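Local atomic coordinates of takeout-like protein 1 (Epiphyas postvittana, PDB entry 3E8T), a protein that probably carries hydrophobic ligands in insects, holding the long isoprenoid tail of ubiquinone-8 in an extended internal pocket. Residues L63-K75 and K81-V93. Residues are numbered along the deposited sequence; the frame is centred on the assembly and turned at random.
With UQ8 (Ubiquinone-8), chain B.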
ATOM      1  N   LEU A  63      -0.112   8.717   0.800  1.00 12.90           N
ATOM      2  CA  LEU A  63       0.477   7.794  -0.183  1.00 12.17           C
ATOM      3  C   LEU A  63      -0.053   8.147  -1.564  1.00 12.78           C
ATOM      4  O   LEU A  63      -1.267   8.078  -1.791  1.00 13.87           O
ATOM      5  CB  LEU A  63       0.137   6.329   0.148  1.00 13.18           C
ATOM      6  CG  LEU A  63       0.537   5.325  -0.961  1.00 14.09           C
ATOM      7  CD1 LEU A  63       2.018   5.163  -0.979  1.00 16.61           C
ATOM      8  CD2 LEU A  63      -0.174   3.972  -0.744  1.00 17.32           C
ATOM      9  N   LYS A  64       0.859   8.534  -2.464  1.00 13.26           N
ATOM     10  CA  LYS A  64       0.510   8.854  -3.828  1.00 14.67           C
ATOM     11  C   LYS A  64       1.083   7.809  -4.739  1.00 14.13           C
ATOM     12  O   LYS A  64       2.204   7.349  -4.539  1.00 15.22           O
ATOM     13  CB  LYS A  64       1.005  10.240  -4.222  1.00 17.47           C
ATOM     14  CG  LYS A  64       0.487  10.746  -5.633  1.00 21.74           C
ATOM     15  CD  LYS A  64       0.770  12.276  -5.939  1.00 24.93           C
ATOM     16  CE  LYS A  64       0.651  12.617  -7.444  1.00 28.72           C
ATOM     17  NZ  LYS A  64       0.973  14.035  -7.882  1.00 32.06           N
ATOM     18  N   GLY A  65       0.326   7.436  -5.759  1.00 14.57           N
ATOM     19  CA  GLY A  65       0.810   6.623  -6.851  1.00 15.30           C
ATOM     20  C   GLY A  65       0.006   5.390  -7.181  1.00 14.73           C
ATOM     21  O   GLY A  65       0.227   4.777  -8.247  1.00 15.62           O
ATOM     22  N   LEU A  66      -0.961   4.994  -6.334  1.00 14.73           N
ATOM     23  CA  LEU A  66      -1.727   3.770  -6.622  0.50 16.01           C
ATOM     24  C   LEU A  66      -2.491   3.850  -7.952  1.00 16.14           C
ATOM     25  O   LEU A  66      -2.692   2.839  -8.585  1.00 16.98           O
ATOM     26  CB  LEU A  66      -2.668   3.404  -5.477  0.50 16.14           C
ATOM     27  CG  LEU A  66      -3.234   1.987  -5.414  0.50 16.53           C
ATOM     28  CD1 LEU A  66      -2.126   0.929  -5.410  0.50 18.03           C
ATOM     29  CD2 LEU A  66      -4.087   1.846  -4.142  0.50 16.42           C
ATOM     30  N   LYS A  67      -2.909   5.042  -8.372  1.00 15.84           N
ATOM     31  CA  LYS A  67      -3.653   5.214  -9.639  0.50 17.91           C
ATOM     32  C   LYS A  67      -2.853   4.668 -10.803  1.00 17.98           C
ATOM     33  O   LYS A  67      -3.423   4.257 -11.821  1.00 19.59           O
ATOM     34  CB  LYS A  67      -3.947   6.704  -9.899  0.50 18.87           C
ATOM     35  CG  LYS A  67      -4.760   6.991 -11.141  0.50 20.45           C
ATOM     36  CD  LYS A  67      -5.312   8.417 -11.153  0.50 21.83           C
ATOM     37  CE  LYS A  67      -4.265   9.498 -11.390  0.50 24.02           C
ATOM     38  NZ  LYS A  67      -4.907  10.871 -11.492  0.50 24.52           N
ATOM     39  N   GLY A  68      -1.530   4.762 -10.696  1.00 17.08           N
ATOM     40  CA  GLY A  68      -0.592   4.401 -11.753  1.00 17.31           C
ATOM     41  C   GLY A  68      -0.027   3.011 -11.663  1.00 16.93           C
ATOM     42  O   GLY A  68       0.878   2.649 -12.424  1.00 19.75           O
ATOM     43  N   ALA A  69      -0.558   2.218 -10.740  1.00 15.24           N
ATOM     44  CA  ALA A  69      -0.047   0.879 -10.559  1.00 15.44           C
ATOM     45  C   ALA A  69      -0.287   0.007 -11.786  1.00 14.67           C
ATOM     46  O   ALA A  69      -1.305   0.156 -12.459  1.00 16.39           O
ATOM     47  CB  ALA A  69      -0.627   0.218  -9.352  1.00 16.97           C
ATOM     48  N   VAL A  70       0.672  -0.877 -12.044  1.00 14.21           N
ATOM     49  CA  VAL A  70       0.607  -1.852 -13.136  1.00 14.36           C
ATOM     50  C   VAL A  70       0.334  -3.197 -12.501  1.00 14.58           C
ATOM     51  O   VAL A  70       1.090  -3.658 -11.640  1.00 16.43           O
ATOM     52  CB  VAL A  70       1.878  -1.866 -13.937  1.00 16.03           C
ATOM     53  CG1 VAL A  70       1.809  -2.919 -15.012  1.00 18.18           C
ATOM     54  CG2 VAL A  70       2.094  -0.481 -14.568  1.00 21.21           C
ATOM     55  N   ILE A  71      -0.764  -3.844 -12.901  1.00 15.21           N
ATOM     56  CA  ILE A  71      -1.121  -5.150 -12.424  1.00 15.68           C
ATOM     57  C   ILE A  71      -0.385  -6.184 -13.249  1.00 16.50           C
ATOM     58  O   ILE A  71      -0.601  -6.298 -14.452  1.00 18.48           O
ATOM     59  CB  ILE A  71      -2.634  -5.430 -12.476  1.00 17.18           C
ATOM     60  CG1 ILE A  71      -3.442  -4.312 -11.839  1.00 17.54           C
ATOM     61  CG2 ILE A  71      -2.951  -6.771 -11.840  1.00 17.71           C
ATOM     62  CD1 ILE A  71      -3.163  -4.086 -10.383  1.00 19.03           C
ATOM     63  N   ASP A  72       0.468  -6.971 -12.618  1.00 15.41           N
ATOM     64  CA  ASP A  72       1.258  -7.975 -13.292  1.00 16.92           C
ATOM     65  C   ASP A  72       0.508  -9.270 -13.455  1.00 17.24           C
ATOM     66  O   ASP A  72       0.622  -9.915 -14.512  1.00 19.71           O
ATOM     67  CB  ASP A  72       2.602  -8.172 -12.587  1.00 18.18           C
ATOM     68  CG  ASP A  72       3.419  -6.910 -12.570  1.00 21.38           C
ATOM     69  OD1 ASP A  72       3.729  -6.386 -13.674  1.00 26.23           O
ATOM     70  OD2 ASP A  72       3.740  -6.389 -11.467  1.00 21.78           O
ATOM     71  N   ASN A  73      -0.250  -9.665 -12.445  1.00 16.90           N
ATOM     72  CA  ASN A  73      -1.000 -10.887 -12.472  1.00 16.67           C
ATOM     73  C   ASN A  73      -2.074 -10.929 -11.408  1.00 15.57           C
ATOM     74  O   ASN A  73      -1.851 -10.452 -10.318  1.00 16.73           O
ATOM     75  CB  ASN A  73      -0.088 -12.108 -12.273  1.00 19.07           C
ATOM     76  CG  ASN A  73      -0.762 -13.411 -12.741  1.00 22.62           C
ATOM     77  OD1 ASN A  73      -1.146 -13.520 -13.902  1.00 26.72           O
ATOM     78  ND2 ASN A  73      -0.949 -14.352 -11.835  1.00 26.15           N
ATOM     79  N   VAL A  74      -3.200 -11.553 -11.739  1.00 16.58           N
ATOM     80  CA  VAL A  74      -4.261 -11.888 -10.812  1.00 16.35           C
ATOM     81  C   VAL A  74      -4.565 -13.366 -10.984  1.00 16.19           C
ATOM     82  O   VAL A  74      -4.842 -13.795 -12.121  1.00 20.38           O
ATOM     83  CB  VAL A  74      -5.538 -11.078 -11.007  1.00 17.03           C
ATOM     84  CG1 VAL A  74      -6.599 -11.554 -10.036  1.00 17.80           C
ATOM     85  CG2 VAL A  74      -5.256  -9.554 -10.884  1.00 19.12           C
ATOM     86  N   LYS A  75      -4.433 -14.151  -9.912  1.00 18.03           N
ATOM     87  CA  LYS A  75      -4.757 -15.586  -9.927  1.00 19.04           C
ATOM     88  C   LYS A  75      -5.771 -15.829  -8.840  1.00 18.22           C
ATOM     89  O   LYS A  75      -5.504 -15.674  -7.629  1.00 19.21           O
ATOM     90  CB  LYS A  75      -3.544 -16.445  -9.650  1.00 21.60           C
ATOM     91  CG  LYS A  75      -3.828 -17.973  -9.639  1.00 24.27           C
ATOM     92  CD  LYS A  75      -2.544 -18.811  -9.463  1.00 27.59           C
ATOM     93  CE  LYS A  75      -2.810 -20.300  -9.120  1.00 31.37           C
ATOM     94  NZ  LYS A  75      -4.218 -20.619  -8.703  1.00 36.66           N
ATOM     95  N   LYS A  81      -9.881 -20.845  -2.272  1.00 23.66           N
ATOM     96  CA  LYS A  81     -10.598 -19.596  -2.028  1.00 22.87           C
ATOM     97  C   LYS A  81      -9.634 -18.486  -1.605  1.00 19.11           C
ATOM     98  O   LYS A  81      -9.796 -17.814  -0.589  1.00 16.92           O
ATOM     99  CB  LYS A  81     -11.739 -19.768  -1.034  1.00 24.17           C
ATOM    100  CG  LYS A  81     -12.787 -20.782  -1.490  1.00 27.11           C
ATOM    101  CD  LYS A  81     -13.803 -20.956  -0.377  1.00 28.91           C
ATOM    102  CE  LYS A  81     -14.440 -22.339  -0.304  1.00 30.64           C
ATOM    103  NZ  LYS A  81     -15.371 -22.390   0.866  1.00 32.35           N
ATOM    104  N   ASN A  82      -8.601 -18.327  -2.406  1.00 17.87           N
ATOM    105  CA  ASN A  82      -7.617 -17.259  -2.234  1.00 18.52           C
ATOM    106  C   ASN A  82      -7.463 -16.559  -3.581  1.00 16.90           C
ATOM    107  O   ASN A  82      -7.689 -17.148  -4.631  1.00 18.30           O
ATOM    108  CB  ASN A  82      -6.233 -17.797  -1.786  1.00 20.02           C
ATOM    109  CG  ASN A  82      -6.190 -18.382  -0.355  1.00 23.48           C
ATOM    110  OD1 ASN A  82      -6.984 -18.060   0.508  1.00 25.05           O
ATOM    111  ND2 ASN A  82      -5.182 -19.232  -0.117  1.00 26.48           N
ATOM    112  N   ILE A  83      -7.052 -15.299  -3.521  1.00 16.43           N
ATOM    113  CA  ILE A  83      -6.735 -14.481  -4.684  1.00 16.86           C
ATOM    114  C   ILE A  83      -5.308 -13.961  -4.501  1.00 16.28           C
ATOM    115  O   ILE A  83      -5.019 -13.395  -3.454  1.00 16.04           O
ATOM    116  CB  ILE A  83      -7.685 -13.303  -4.809  1.00 17.05           C
ATOM    117  CG1 ILE A  83      -9.147 -13.715  -4.736  1.00 19.15           C
ATOM    118  CG2 ILE A  83      -7.454 -12.554  -6.100  1.00 18.69           C
ATOM    119  CD1 ILE A  83     -10.130 -12.586  -4.442  1.00 21.63           C
ATOM    120  N   GLU A  84      -4.441 -14.145  -5.494  1.00 16.46           N
ATOM    121  CA  GLU A  84      -3.089 -13.600  -5.471  1.00 17.83           C
ATOM    122  C   GLU A  84      -2.983 -12.520  -6.512  1.00 16.23           C
ATOM    123  O   GLU A  84      -3.300 -12.761  -7.691  1.00 18.72           O
ATOM    124  CB  GLU A  84      -2.061 -14.665  -5.781  1.00 21.17           C
ATOM    125  CG  GLU A  84      -2.009 -15.800  -4.774  1.00 25.61           C
ATOM    126  CD  GLU A  84      -0.782 -16.698  -4.916  1.00 29.31           C
ATOM    127  OE1 GLU A  84       0.158 -16.361  -5.685  1.00 35.56           O
ATOM    128  OE2 GLU A  84      -0.738 -17.749  -4.217  1.00 36.29           O
ATOM    129  N   VAL A  85      -2.545 -11.325  -6.074  1.00 15.27           N
ATOM    130  CA  VAL A  85      -2.378 -10.170  -6.932  1.00 16.04           C
ATOM    131  C   VAL A  85      -0.926  -9.682  -6.830  1.00 16.17           C
ATOM    132  O   VAL A  85      -0.427  -9.380  -5.737  1.00 17.33           O
ATOM    133  CB  VAL A  85      -3.336  -8.993  -6.553  1.00 16.80           C
ATOM    134  CG1 VAL A  85      -3.215  -7.908  -7.545  1.00 18.43           C
ATOM    135  CG2 VAL A  85      -4.807  -9.466  -6.439  1.00 18.97           C
ATOM    136  N   ASP A  86      -0.266  -9.628  -7.977  1.00 15.50           N
ATOM    137  CA  ASP A  86       1.088  -9.106  -8.084  1.00 14.58           C
ATOM    138  C   ASP A  86       1.009  -7.814  -8.870  1.00 14.34           C
ATOM    139  O   ASP A  86       0.404  -7.771  -9.939  1.00 15.94           O
ATOM    140  CB  ASP A  86       1.973 -10.100  -8.835  1.00 17.56           C
ATOM    141  CG  ASP A  86       2.250 -11.314  -8.045  1.00 22.89           C
ATOM    142  OD1 ASP A  86       2.973 -11.170  -7.052  1.00 25.14           O
ATOM    143  OD2 ASP A  86       1.764 -12.407  -8.383  1.00 27.40           O
ATOM    144  N   PHE A  87       1.574  -6.735  -8.341  1.00 14.24           N
ATOM    145  CA  PHE A  87       1.579  -5.463  -9.048  1.00 13.39           C
ATOM    146  C   PHE A  87       2.801  -4.645  -8.680  1.00 12.70           C
ATOM    147  O   PHE A  87       3.514  -4.984  -7.735  1.00 13.95           O
ATOM    148  CB  PHE A  87       0.276  -4.663  -8.779  1.00 14.85           C
ATOM    149  CG  PHE A  87       0.020  -4.292  -7.342  1.00 14.49           C
ATOM    150  CD1 PHE A  87       0.279  -3.011  -6.904  1.00 15.94           C
ATOM    151  CD2 PHE A  87      -0.528  -5.222  -6.455  1.00 15.76           C
ATOM    152  CE1 PHE A  87      -0.002  -2.618  -5.604  1.00 16.15           C
ATOM    153  CE2 PHE A  87      -0.796  -4.839  -5.136  1.00 18.24           C
ATOM    154  CZ  PHE A  87      -0.501  -3.533  -4.744  1.00 16.87           C
ATOM    155  N   HIS A  88       3.021  -3.567  -9.402  1.00 13.23           N
ATOM    156  CA  HIS A  88       4.118  -2.680  -9.094  1.00 14.06           C
ATOM    157  C   HIS A  88       3.786  -1.254  -9.437  1.00 14.55           C
ATOM    158  O   HIS A  88       2.838  -0.980 -10.177  1.00 15.53           O
ATOM    159  CB  HIS A  88       5.409  -3.142  -9.794  1.00 15.40           C
ATOM    160  CG  HIS A  88       5.365  -3.022 -11.285  1.00 17.29           C
ATOM    161  ND1 HIS A  88       4.861  -4.006 -12.116  1.00 18.24           N
ATOM    162  CD2 HIS A  88       5.744  -2.009 -12.097  1.00 20.50           C
ATOM    163  CE1 HIS A  88       4.956  -3.607 -13.380  1.00 20.46           C
ATOM    164  NE2 HIS A  88       5.484  -2.399 -13.398  1.00 22.51           N
ATOM    165  N   LEU A  89       4.545  -0.325  -8.833  1.00 14.37           N
ATOM    166  CA  LEU A  89       4.311   1.097  -9.047  1.00 14.56           C
ATOM    167  C   LEU A  89       5.478   1.920  -8.538  1.00 13.92           C
ATOM    168  O   LEU A  89       6.350   1.391  -7.842  1.00 14.62           O
ATOM    169  CB  LEU A  89       3.037   1.537  -8.308  1.00 15.87           C
ATOM    170  CG  LEU A  89       3.100   1.536  -6.763  1.00 15.69           C
ATOM    171  CD1 LEU A  89       1.970   2.414  -6.254  1.00 18.53           C
ATOM    172  CD2 LEU A  89       3.000   0.157  -6.180  1.00 18.45           C
ATOM    173  N   ASP A  90       5.524   3.165  -8.969  1.00 15.48           N
ATOM    174  CA  ASP A  90       6.260   4.201  -8.285  1.00 14.24           C
ATOM    175  C   ASP A  90       5.342   4.878  -7.316  1.00 14.94           C
ATOM    176  O   ASP A  90       4.181   5.092  -7.627  1.00 18.50           O
ATOM    177  CB  ASP A  90       6.830   5.244  -9.261  1.00 15.63           C
ATOM    178  CG  ASP A  90       7.812   4.665 -10.275  1.00 18.43           C
ATOM    179  OD1 ASP A  90       8.337   3.563 -10.069  1.00 21.61           O
ATOM    180  OD2 ASP A  90       8.044   5.381 -11.294  1.00 25.57           O
ATOM    181  N   ALA A  91       5.835   5.211  -6.125  1.00 14.48           N
ATOM    182  CA  ALA A  91       4.977   5.829  -5.131  1.00 13.87           C
ATOM    183  C   ALA A  91       5.735   6.848  -4.341  1.00 13.88           C
ATOM    184  O   ALA A  91       6.964   6.854  -4.321  1.00 14.41           O
ATOM    185  CB  ALA A  91       4.490   4.768  -4.197  1.00 17.03           C
ATOM    186  N   THR A  92       4.980   7.706  -3.687  1.00 12.17           N
ATOM    187  CA  THR A  92       5.565   8.658  -2.764  0.50 12.35           C
ATOM    188  C   THR A  92       4.791   8.582  -1.454  1.00 11.84           C
ATOM    189  O   THR A  92       3.576   8.451  -1.454  1.00 13.17           O
ATOM    190  CB  THR A  92       5.602  10.134  -3.315  0.50 14.44           C
ATOM    191  OG1 THR A  92       6.505  10.263  -4.426  0.50 16.97           O
ATOM    192  CG2 THR A  92       6.142  11.075  -2.296  0.50 13.83           C
ATOM    193  N   VAL A  93       5.514   8.666  -0.350  1.00 11.66           N
ATOM    194  CA  VAL A  93       4.930   8.769   1.000  1.00 12.17           C
ATOM    195  C   VAL A  93       5.378  10.096   1.599  1.00 11.61           C
ATOM    196  O   VAL A  93       6.565  10.391   1.606  1.00 12.03           O
ATOM    197  CB  VAL A  93       5.353   7.610   1.892  1.00 13.60           C
ATOM    198  CG1 VAL A  93       4.618   7.710   3.213  1.00 15.69           C
ATOM    199  CG2 VAL A  93       5.096   6.266   1.232  1.00 16.60           C
TER
HETATM  200  C45 UQ8 B 221      12.933   8.716   9.215  1.00 41.01           C
HETATM  201  C44 UQ8 B 221      13.820   7.496   8.952  1.00 39.34           C
HETATM  202  C46 UQ8 B 221      15.256   7.879   9.194  1.00 40.20           C
HETATM  203  C43 UQ8 B 221      13.652   6.926   7.556  1.00 39.20           C
HETATM  204  C42 UQ8 B 221      12.169   6.808   7.172  1.00 36.40           C
HETATM  205  C41 UQ8 B 221      11.524   5.698   7.989  1.00 33.97           C
HETATM  206  C39 UQ8 B 221      10.636   4.848   7.106  1.00 33.04           C
HETATM  207  C40 UQ8 B 221       9.156   4.642   7.424  1.00 37.10           C
HETATM  208  C38 UQ8 B 221      11.181   4.188   6.037  1.00 29.04           C
HETATM  209  C37 UQ8 B 221      10.467   3.389   5.156  1.00 27.70           C
HETATM  210  C36 UQ8 B 221      11.409   3.140   3.978  1.00 27.10           C
HETATM  211  C34 UQ8 B 221      10.738   2.426   2.819  1.00 26.04           C
HETATM  212  C35 UQ8 B 221      11.488   2.354   1.654  1.00 27.64           C
HETATM  213  C33 UQ8 B 221       9.430   1.957   2.918  1.00 24.02           C
HETATM  214  C32 UQ8 B 221       8.686   1.257   1.975  1.00 27.74           C
HETATM  215  C31 UQ8 B 221       7.184   1.531   2.250  1.00 25.98           C
HETATM  216  C29 UQ8 B 221       6.249   0.692   1.390  1.00 27.81           C
HETATM  217  C30 UQ8 B 221       6.529  -0.829   1.175  1.00 29.58           C
HETATM  218  C28 UQ8 B 221       5.143   1.287   0.791  1.00 30.30           C
HETATM  219  C27 UQ8 B 221       4.220   0.635  -0.017  1.00 29.80           C
HETATM  220  C26 UQ8 B 221       2.824   1.268   0.090  1.00 29.70           C
HETATM  221  C24 UQ8 B 221       1.885   0.697  -0.978  1.00 29.29           C
HETATM  222  C25 UQ8 B 221       2.103   1.022  -2.466  1.00 31.99           C
HETATM  223  C23 UQ8 B 221       0.843  -0.120  -0.597  1.00 28.86           C
HETATM  224  C22 UQ8 B 221      -0.110  -0.718  -1.427  1.00 31.24           C
HETATM  225  C21 UQ8 B 221      -0.997  -1.679  -0.637  1.00 33.40           C
HETATM  226  C19 UQ8 B 221      -1.832  -2.640  -1.484  1.00 34.02           C
HETATM  227  C20 UQ8 B 221      -2.558  -3.686  -0.639  1.00 34.05           C
HETATM  228  C18 UQ8 B 221      -2.764  -1.927  -2.474  1.00 35.70           C
HETATM  229  C17 UQ8 B 221      -3.652  -2.926  -3.229  1.00 38.34           C
HETATM  230  C16 UQ8 B 221      -4.235  -2.347  -4.529  1.00 42.71           C
HETATM  231  C14 UQ8 B 221      -5.376  -3.242  -4.998  1.00 45.11           C
HETATM  232  C15 UQ8 B 221      -5.232  -4.769  -4.860  1.00 46.33           C
HETATM  233  C13 UQ8 B 221      -6.552  -2.706  -5.518  1.00 46.25           C
HETATM  234  C12 UQ8 B 221      -7.622  -3.494  -5.936  1.00 46.77           C
HETATM  235  C11 UQ8 B 221      -8.477  -2.839  -7.040  1.00 49.12           C
HETATM  236  C9  UQ8 B 221      -9.215  -3.897  -7.883  1.00 50.96           C
HETATM  237  C10 UQ8 B 221      -9.287  -5.262  -7.179  1.00 51.64           C
HETATM  238  C8  UQ8 B 221     -10.608  -3.372  -8.220  1.00 51.26           C
HETATM  239  C7  UQ8 B 221     -11.723  -4.127  -7.490  1.00 62.77           C
HETATM  240  C6  UQ8 B 221     -12.133  -5.443  -8.192  1.00 52.06           C
HETATM  241  C1  UQ8 B 221     -12.330  -6.597  -7.424  1.00 54.07           C
HETATM  242  C1M UQ8 B 221     -12.140  -6.514  -6.045  1.00 59.53           C
HETATM  243  C2  UQ8 B 221     -12.699  -7.817  -8.005  1.00 54.90           C
HETATM  244  O2  UQ8 B 221     -12.876  -8.831  -7.326  1.00 50.23           O
HETATM  245  C3  UQ8 B 221     -12.888  -7.899  -9.376  1.00 53.03           C
HETATM  246  O3  UQ8 B 221     -13.249  -9.086  -9.940  1.00 53.28           O
HETATM  247  C3M UQ8 B 221     -14.666  -9.242  -9.888  1.00 57.12           C
HETATM  248  C4  UQ8 B 221     -12.694  -6.773 -10.168  1.00 51.72           C
HETATM  249  O4  UQ8 B 221     -12.885  -6.875 -11.517  1.00 54.07           O
HETATM  250  C4M UQ8 B 221     -12.102  -7.948 -12.061  1.00 55.49           C
HETATM  251  C5  UQ8 B 221     -12.319  -5.556  -9.581  1.00 57.52           C
HETATM  252  O5  UQ8 B 221     -12.165  -4.572 -10.309  1.00 56.03           O
HETATM  253  O   HOH W   1       2.412   5.207  -9.695  1.00 24.49           O
HETATM  254  O   HOH W   2       3.896   3.829 -11.347  1.00 25.83           O
HETATM  255  O   HOH W   3      -0.668 -13.507  -9.065  1.00 25.70           O
HETATM  256  O   HOH W   4      -4.546 -17.769  -6.030  1.00 31.58           O
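The carbonyl oxygen of D86 takes two backbone N-H groups at once: D72 N lies 2.8 Å from D86 O and N73 N 3.2 Å, both donors reaching it from the same face of its carbonyl plane. This is a classic beta bulge, and the extra residue brings D72 round toward the other strand. There its carboxylate meets H88, whose ND1 donates to D72 OD2 at 2.7 Å, almost straight at 173°. The bond uses the syn lone pair of OD2 and lies in the imidazole plane, and the two flat groups are nearly coplanar. With chi1 at 67°, H88 CG sits between its own N and carbonyl carbon, which turns the ring over V70; V70 CB packs on one face, 3.9 Å from the centroid, in a CH-pi contact. A leucine in place of H88 would probably leave the D72 carboxylate without its N-H mate and free to turn.

The opposite face of the hairpin is apolar, which suits a wall lying against the isoprenoid tail. F87 touches I71, A69 and L66, and its CZ comes within 3.5 Å of UQ8 C17; L63, L66 and L89 add methyl groups along the tail. Between K64 and V70 the direct pairing is interrupted by a loop with a short 3-10 turn at 66-68; just before that turn a water donates to both G65 O and D90 O. Glycine suits position 65: a CB would clash with D90 O, and at its backbone angles (phi 128°) would also press on the carbonyl oxygen of K64.

The segments belong to the antiparallel hairpin of strands 54-77 and 82-100. Helix 13-28 packs beside 63-75, with Q21 hydrogen-bonded to A69 and I71, while strand 113-133 continues the sheet beyond 81-93, where H122 stacks on H88 and D86 OD1 is hydrogen-bonded to H124.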